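Local coordinates for 65 kDa virulence protein (Salmonella typhimurium, PDB 2GWM) that probably transfers ADP-ribose from NAD(+) to an arginine of host actin, blocking filament assembly, here represented by its ADP-ribosyltransferase domain, at residues R40-T45 with S58-D63; L94-Y97 with G101-I104; S161-N164 with D169-S172. All blocks are in the same frame, centred on the assembly; numbering follows the deposited sequence.

The three contacts follow one another along the chain of the ADP-ribosyltransferase domain, each closing before the next opens. Contact 1 belongs to the helical part, where the loop after helix 30-39 meets helix 50-69. Contacts 2 and 3 are both anchored on the mixed five-stranded sheet: the first joins helix 91-97 to edge strand 103-106, the second joins the end of the adjacent strand 155-164 to helix 168-175. Their centres lie about 17 Å apart, with nearest atoms about 4 Å from each other. Contact 1 is remote, its centre about 33 Å from that of contact 2 and about 44 Å from that of contact 3, which lies on the opposite side of the chain's centre. Contact 2 is near the probable active site; contacts 1 and 3 are structural packing away from it.

Contact 1. Residues R40-T45 with S58-D63; sequences RDYLST and SVYIND. With SO4 (sulfate ion), chain B.
The hydroxyl of Y42 donates a 2.6 Å hydrogen bond from OH to OD2 of D63, and OD2 accepts it through its anti lone pair, the one turned away from OD1. OD2 lies in the plane of the phenol ring at its edge, while the carboxylate is twisted 42° from that plane. One ring face receives the CB of Y60 in a CH-pi contact, 4.0 Å from the ring centroid and displaced toward the rim. The two tyrosine rings meet obliquely, with CE2 of Y42 3.7 Å from CD1 of Y60, and CG1 of V59 approaches CE1 of Y42 at 3.9 Å. With chi1 at -64°, CG of Y42 stands anti to its carbonyl carbon, which sends the ring from the loop across to the helix. In the second shell, Q4 hydrogen-bonds OD1 of D63 and so holds the carboxylate from its other oxygen. R40 grips a sulfate, probably from the crystallisation liquor, through NH1 to O2 at 3.0 Å and NH2 to O1 at 2.8 Å. This is structural packing in the helical part of the ADP-ribosyltransferase domain, away from the probable active site: the loop leaving helix 30-39 is tied to helix 50-69, L37 of helix 30-39 packs on Y42 and Y60, and Y10 of helix 3-24 touches R40 and Y60.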
loop_
_atom_site.group_PDB
_atom_site.type_symbol
_atom_site.label_atom_id
_atom_site.label_comp_id
_atom_site.label_asym_id
_atom_site.label_seq_id
_atom_site.Cartn_x
_atom_site.Cartn_y
_atom_site.Cartn_z
ATOM N N ARG A 40 13.051 17.669 8.379
ATOM C CA ARG A 40 13.932 16.520 8.449
ATOM C C ARG A 40 15.280 16.805 7.765
ATOM O O ARG A 40 16.106 15.896 7.534
ATOM C CB ARG A 40 13.222 15.328 7.818
ATOM C CG ARG A 40 11.912 15.025 8.461
ATOM C CD ARG A 40 11.354 13.640 8.100
ATOM N NE ARG A 40 12.205 12.548 8.596
ATOM C CZ ARG A 40 12.189 12.052 9.840
ATOM N NH1 ARG A 40 11.383 12.532 10.760
ATOM N NH2 ARG A 40 13.021 11.063 10.163
ATOM N N ASP A 41 15.500 18.083 7.437
ATOM C CA ASP A 41 16.811 18.606 6.982
ATOM C C ASP A 41 17.263 18.191 5.625
ATOM O O ASP A 41 18.408 18.468 5.257
ATOM C CB ASP A 41 17.912 18.350 8.032
ATOM C CG ASP A 41 17.597 18.965 9.336
ATOM O OD1 ASP A 41 17.201 20.151 9.371
ATOM O OD2 ASP A 41 17.670 18.228 10.347
ATOM N N TYR A 42 16.363 17.654 4.802
ATOM C CA TYR A 42 16.742 17.439 3.430
ATOM C C TYR A 42 16.914 18.750 2.676
ATOM O O TYR A 42 17.622 18.803 1.697
ATOM C CB TYR A 42 15.689 16.591 2.696
ATOM C CG TYR A 42 15.512 15.181 3.218
ATOM C CD1 TYR A 42 16.395 14.205 2.884
ATOM C CD2 TYR A 42 14.461 14.848 4.055
ATOM C CE1 TYR A 42 16.245 12.904 3.314
ATOM C CE2 TYR A 42 14.296 13.554 4.490
ATOM C CZ TYR A 42 15.204 12.581 4.142
ATOM O OH TYR A 42 14.990 11.300 4.631
ATOM N N LEU A 43 16.221 19.782 3.093
ATOM C CA LEU A 43 16.398 21.119 2.533
ATOM C C LEU A 43 16.618 22.122 3.632
ATOM O O LEU A 43 16.172 21.933 4.749
ATOM C CB LEU A 43 15.181 21.545 1.729
ATOM C CG LEU A 43 14.913 20.684 0.467
ATOM C CD1 LEU A 43 13.560 21.098 -0.065
ATOM C CD2 LEU A 43 15.981 20.844 -0.533
ATOM N N SER A 44 17.305 23.223 3.298
ATOM C CA SER A 44 17.500 24.339 4.277
ATOM C C SER A 44 16.346 25.374 4.424
ATOM O O SER A 44 16.321 26.164 5.402
ATOM C CB SER A 44 18.804 25.083 3.988
ATOM O OG SER A 44 18.657 25.797 2.777
ATOM N N THR A 45 15.405 25.374 3.465
ATOM C CA THR A 45 14.208 26.248 3.503
ATOM C C THR A 45 12.985 25.481 3.054
ATOM O O THR A 45 13.112 24.432 2.449
ATOM C CB THR A 45 14.297 27.544 2.607
ATOM O OG1 THR A 45 14.211 27.223 1.218
ATOM C CG2 THR A 45 15.577 28.357 2.886
ATOM N N SER A 58 13.214 12.713 -3.699
ATOM C CA SER A 58 13.824 11.443 -4.062
ATOM C C SER A 58 14.613 10.830 -2.961
ATOM O O SER A 58 14.506 9.645 -2.680
ATOM C CB SER A 58 14.706 11.610 -5.307
ATOM O OG SER A 58 13.915 12.021 -6.462
ATOM N N VAL A 59 15.472 11.631 -2.320
ATOM C CA VAL A 59 16.273 11.089 -1.261
ATOM C C VAL A 59 15.400 10.582 -0.074
ATOM O O VAL A 59 15.666 9.558 0.539
ATOM C CB VAL A 59 17.286 12.161 -0.730
ATOM C CG1 VAL A 59 18.222 11.486 0.261
ATOM C CG2 VAL A 59 18.081 12.785 -1.864
ATOM N N TYR A 60 14.408 11.370 0.292
ATOM C CA TYR A 60 13.466 11.053 1.352
ATOM C C TYR A 60 12.743 9.704 1.067
ATOM O O TYR A 60 12.722 8.814 1.890
ATOM C CB TYR A 60 12.505 12.219 1.383
ATOM C CG TYR A 60 11.284 12.085 2.280
ATOM C CD1 TYR A 60 11.345 11.513 3.547
ATOM C CD2 TYR A 60 10.055 12.472 1.790
ATOM C CE1 TYR A 60 10.199 11.392 4.329
ATOM C CE2 TYR A 60 8.899 12.355 2.556
ATOM C CZ TYR A 60 8.987 11.816 3.823
ATOM O OH TYR A 60 7.834 11.700 4.553
ATOM N N ILE A 61 12.209 9.581 -0.134
ATOM C CA ILE A 61 11.544 8.338 -0.555
ATOM C C ILE A 61 12.537 7.190 -0.496
ATOM O O ILE A 61 12.231 6.088 -0.019
ATOM C CB ILE A 61 10.971 8.504 -1.979
ATOM C CG1 ILE A 61 9.793 9.462 -1.832
ATOM C CG2 ILE A 61 10.458 7.197 -2.497
ATOM C CD1 ILE A 61 9.389 10.041 -3.093
ATOM N N ASN A 62 13.745 7.403 -1.016
ATOM C CA ASN A 62 14.723 6.346 -1.018
ATOM C C ASN A 62 15.112 5.980 0.391
ATOM O O ASN A 62 15.464 4.827 0.635
ATOM C CB ASN A 62 15.941 6.783 -1.819
ATOM C CG ASN A 62 15.665 6.874 -3.319
ATOM O OD1 ASN A 62 14.770 6.172 -3.809
ATOM N ND2 ASN A 62 16.463 7.627 -4.056
ATOM N N ASP A 63 15.140 6.951 1.320
ATOM C CA ASP A 63 15.457 6.593 2.687
ATOM C C ASP A 63 14.371 5.642 3.219
ATOM O O ASP A 63 14.683 4.727 3.921
ATOM C CB ASP A 63 15.511 7.838 3.569
ATOM C CG ASP A 63 16.911 8.463 3.625
ATOM O OD1 ASP A 63 17.890 7.792 3.331
ATOM O OD2 ASP A 63 16.971 9.662 4.027
HETATM S S SO4 B . 13.351 11.299 13.794
HETATM O O1 SO4 B . 14.229 10.925 12.690
HETATM O O2 SO4 B . 11.919 11.165 13.431
HETATM O O3 SO4 B . 13.732 10.461 14.947
HETATM O O4 SO4 B . 13.599 12.702 14.154
#

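Contact 2. Residues L94-Y97 with G101-I104; sequences LKEY and GNII
N102 turns its amide toward E96 by placing CG anti to its own backbone N (chi1 -161°), while E96, bent at chi2 (-123°), folds its carboxylate back to the same amide nitrogen. The motif is a helix-to-strand connection of the ADP-ribosyltransferase fold, in which a short turn carries the chain from helix 91-97 into edge strand 103-106. A single ND2 serves both acceptors. Its bond to the backbone O of E96 is 2.8 Å long and almost straight, at 176°, with the acceptor in the amide plane; its bond to OE1 of E96 is longer, 3.3 Å, and reaches that oxygen from above the carboxylate plane. The last turn of the helix is thus clasped through main chain and side chain at once, and a water donating to both OE1 of E96 and O of I103 extends the bridge to the strand.

Alongside these hydrogen bonds the packing is apolar. I104 puts CD1 over one face of the Y97 ring, 3.8 Å from the centroid, while its CG2 branch lies 3.9 Å from CE1 of Y97. I159 of strand 155-164 touches both N102 and I104, and I194 and M196 of strand 192-198 pack on Y97. The side chain of Y97 is about 8 Å from that of R81, probably an active-site residue. The tightest apolar approach places CD1 of I104 3.5 Å from CD1 of Y97.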
loop_
_atom_site.group_PDB
_atom_site.type_symbol
_atom_site.label_atom_id
_atom_site.label_comp_id
_atom_site.label_asym_id
_atom_site.label_seq_id
_atom_site.Cartn_x
_atom_site.Cartn_y
_atom_site.Cartn_z
ATOM N N LEU A 94 -10.826 0.783 -11.457
ATOM C CA LEU A 94 -11.654 -0.421 -11.361
ATOM C C LEU A 94 -11.516 -1.315 -12.598
ATOM O O LEU A 94 -11.373 -2.551 -12.474
ATOM C CB LEU A 94 -13.114 -0.051 -11.145
ATOM C CG LEU A 94 -14.154 -1.177 -11.176
ATOM C CD1 LEU A 94 -13.884 -2.143 -10.077
ATOM C CD2 LEU A 94 -15.545 -0.605 -11.036
ATOM N N LYS A 95 -11.577 -0.712 -13.785
ATOM C CA LYS A 95 -11.519 -1.505 -14.999
ATOM C C LYS A 95 -10.179 -2.216 -15.086
ATOM O O LYS A 95 -10.126 -3.387 -15.402
ATOM C CB LYS A 95 -11.678 -0.626 -16.212
ATOM C CG LYS A 95 -11.584 -1.435 -17.493
ATOM C CD LYS A 95 -12.058 -0.672 -18.716
ATOM C CE LYS A 95 -12.030 -1.584 -19.953
ATOM N NZ LYS A 95 -12.949 -2.783 -19.838
ATOM N N GLU A 96 -9.107 -1.501 -14.777
ATOM C CA GLU A 96 -7.754 -2.092 -14.758
ATOM C C GLU A 96 -7.642 -3.308 -13.808
ATOM O O GLU A 96 -7.108 -4.367 -14.158
ATOM C CB GLU A 96 -6.721 -1.055 -14.279
ATOM C CG GLU A 96 -6.201 -0.127 -15.306
ATOM C CD GLU A 96 -4.672 -0.219 -15.381
ATOM O OE1 GLU A 96 -4.198 -0.830 -16.384
ATOM O OE2 GLU A 96 -3.975 0.266 -14.424
ATOM N N TYR A 97 -8.166 -3.156 -12.603
ATOM C CA TYR A 97 -7.998 -4.189 -11.591
ATOM C C TYR A 97 -8.931 -5.385 -11.798
ATOM O O TYR A 97 -8.755 -6.410 -11.139
ATOM C CB TYR A 97 -8.291 -3.571 -10.205
ATOM C CG TYR A 97 -7.112 -2.863 -9.595
ATOM C CD1 TYR A 97 -6.554 -1.765 -10.224
ATOM C CD2 TYR A 97 -6.521 -3.328 -8.458
ATOM C CE1 TYR A 97 -5.406 -1.115 -9.687
ATOM C CE2 TYR A 97 -5.390 -2.671 -7.914
ATOM C CZ TYR A 97 -4.853 -1.584 -8.556
ATOM O OH TYR A 97 -3.728 -0.885 -8.114
ATOM N N GLY A 101 -6.007 -11.138 -16.166
ATOM C CA GLY A 101 -4.702 -11.226 -16.758
ATOM C C GLY A 101 -3.954 -9.919 -16.914
ATOM O O GLY A 101 -2.802 -9.926 -17.358
ATOM N N ASN A 102 -4.578 -8.796 -16.532
ATOM C CA ASN A 102 -3.909 -7.484 -16.568
ATOM C C ASN A 102 -2.686 -7.499 -15.635
ATOM O O ASN A 102 -2.635 -8.222 -14.631
ATOM C CB ASN A 102 -4.877 -6.375 -16.178
ATOM C CG ASN A 102 -4.445 -4.981 -16.618
ATOM O OD1 ASN A 102 -3.576 -4.805 -17.481
ATOM N ND2 ASN A 102 -5.110 -3.966 -16.055
ATOM N N ILE A 103 -1.672 -6.735 -16.005
ATOM C CA ILE A 103 -0.530 -6.513 -15.132
ATOM C C ILE A 103 -0.522 -5.050 -14.786
ATOM O O ILE A 103 -0.504 -4.190 -15.686
ATOM C CB ILE A 103 0.766 -6.976 -15.811
ATOM C CG1 ILE A 103 0.657 -8.493 -16.009
ATOM C CG2 ILE A 103 1.952 -6.636 -14.962
ATOM C CD1 ILE A 103 1.722 -9.048 -16.609
ATOM N N ILE A 104 -0.569 -4.793 -13.485
ATOM C CA ILE A 104 -0.681 -3.422 -12.945
ATOM C C ILE A 104 0.576 -3.083 -12.148
ATOM O O ILE A 104 1.208 -3.972 -11.607
ATOM C CB ILE A 104 -1.906 -3.268 -12.077
ATOM C CG1 ILE A 104 -3.128 -3.625 -12.934
ATOM C CG2 ILE A 104 -2.041 -1.821 -11.506
ATOM C CD1 ILE A 104 -4.360 -3.667 -12.183
HETATM O O HOH W 1 -1.176 -1.324 -16.359
#

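Contact 3. Residues S161-N164 with D169-S172; sequences SIVN and DFAS
V163 and F170 bring their CA atoms to 5.8 Å where the extended end of strand 155-164 passes the first turn of helix 168-175. This is a strand-turn-helix connection at the C-terminal end of strand 155-164, an inner strand of the mixed sheet of the ADP-ribosyltransferase fold, and the two sides meet by van der Waals contacts, some of them between apolar side chains and polar oxygens. The CG1 branch of V163, set anti to the backbone N (chi1 -169°), does the reaching: it lies 3.6 Å from CA of F170 and 3.9 Å from CB of F170. The same methyl also touches the side chain of D169, 3.8 Å from OD2, the two side chains crossing at roughly a right angle. The other oxygen of D169, OD1, is hydrogen-bonded to Q173 one turn further along the helix, which orients the carboxylate.

F170 turns toward the strand, where two backbone carbonyls border its side chain. I193 of strand 192-198 and I190 from the preceding loop also pack on F170. Near the ring plane, at the edge, O of V163 sits 3.5 Å from CD1 of F170. O of N164 lies obliquely to the ring and comes nearest the base of the side chain, 3.2 Å from CB of F170.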
loop_
_atom_site.group_PDB
_atom_site.type_symbol
_atom_site.label_atom_id
_atom_site.label_comp_id
_atom_site.label_asym_id
_atom_site.label_seq_id
_atom_site.Cartn_x
_atom_site.Cartn_y
_atom_site.Cartn_z
ATOM N N SER A 161 -7.926 -13.682 -10.982
ATOM C CA SER A 161 -9.370 -13.862 -11.113
ATOM C C SER A 161 -10.136 -12.857 -10.292
ATOM O O SER A 161 -9.604 -12.286 -9.334
ATOM C CB SER A 161 -9.773 -15.271 -10.699
ATOM O OG SER A 161 -9.495 -15.598 -9.362
ATOM N N ILE A 162 -11.396 -12.663 -10.682
ATOM C CA ILE A 162 -12.301 -11.760 -10.020
ATOM C C ILE A 162 -13.519 -12.587 -9.648
ATOM O O ILE A 162 -14.020 -13.366 -10.499
ATOM C CB ILE A 162 -12.713 -10.532 -10.883
ATOM C CG1 ILE A 162 -11.478 -9.740 -11.372
ATOM C CG2 ILE A 162 -13.676 -9.638 -10.071
ATOM C CD1 ILE A 162 -10.960 -10.076 -12.701
ATOM N N VAL A 163 -13.955 -12.478 -8.398
ATOM C CA VAL A 163 -15.100 -13.229 -7.901
ATOM C C VAL A 163 -16.080 -12.212 -7.396
ATOM O O VAL A 163 -15.853 -11.631 -6.323
ATOM C CB VAL A 163 -14.654 -14.131 -6.731
ATOM C CG1 VAL A 163 -15.686 -15.061 -6.395
ATOM C CG2 VAL A 163 -13.318 -14.897 -7.135
ATOM N N ASN A 164 -17.182 -11.994 -8.144
ATOM C CA ASN A 164 -18.230 -11.080 -7.753
ATOM C C ASN A 164 -19.124 -11.637 -6.673
ATOM O O ASN A 164 -19.327 -12.852 -6.543
ATOM C CB ASN A 164 -19.038 -10.684 -8.947
ATOM C CG ASN A 164 -18.253 -9.869 -9.927
ATOM O OD1 ASN A 164 -17.342 -9.171 -9.580
ATOM N ND2 ASN A 164 -18.677 -9.895 -11.168
ATOM N N ASP A 169 -19.451 -19.692 -4.891
ATOM C CA ASP A 169 -18.022 -19.487 -5.059
ATOM C C ASP A 169 -17.523 -18.281 -4.285
ATOM O O ASP A 169 -16.561 -18.367 -3.564
ATOM C CB ASP A 169 -17.701 -19.376 -6.551
ATOM C CG ASP A 169 -16.193 -19.177 -6.878
ATOM O OD1 ASP A 169 -15.300 -19.619 -6.161
ATOM O OD2 ASP A 169 -15.954 -18.556 -7.942
ATOM N N PHE A 170 -18.228 -17.180 -4.441
ATOM C CA PHE A 170 -17.882 -15.976 -3.663
ATOM C C PHE A 170 -17.992 -16.229 -2.177
ATOM O O PHE A 170 -17.112 -15.858 -1.403
ATOM C CB PHE A 170 -18.762 -14.844 -4.083
ATOM C CG PHE A 170 -18.676 -13.616 -3.229
ATOM C CD1 PHE A 170 -17.678 -12.678 -3.487
ATOM C CD2 PHE A 170 -19.571 -13.381 -2.231
ATOM C CE1 PHE A 170 -17.675 -11.493 -2.728
ATOM C CE2 PHE A 170 -19.556 -12.235 -1.521
ATOM C CZ PHE A 170 -18.544 -11.336 -1.747
ATOM N N ALA A 171 -19.120 -16.823 -1.744
ATOM C CA ALA A 171 -19.362 -17.020 -0.325
ATOM C C ALA A 171 -18.228 -17.879 0.272
ATOM O O ALA A 171 -17.757 -17.646 1.412
ATOM C CB ALA A 171 -20.669 -17.715 -0.119
ATOM N N SER A 172 -17.825 -18.926 -0.444
ATOM C CA SER A 172 -16.783 -19.832 0.006
ATOM C C SER A 172 -15.457 -19.109 0.018
ATOM O O SER A 172 -14.744 -19.190 1.017
ATOM C CB SER A 172 -16.685 -21.023 -0.921
ATOM O OG SER A 172 -15.763 -21.980 -0.460
#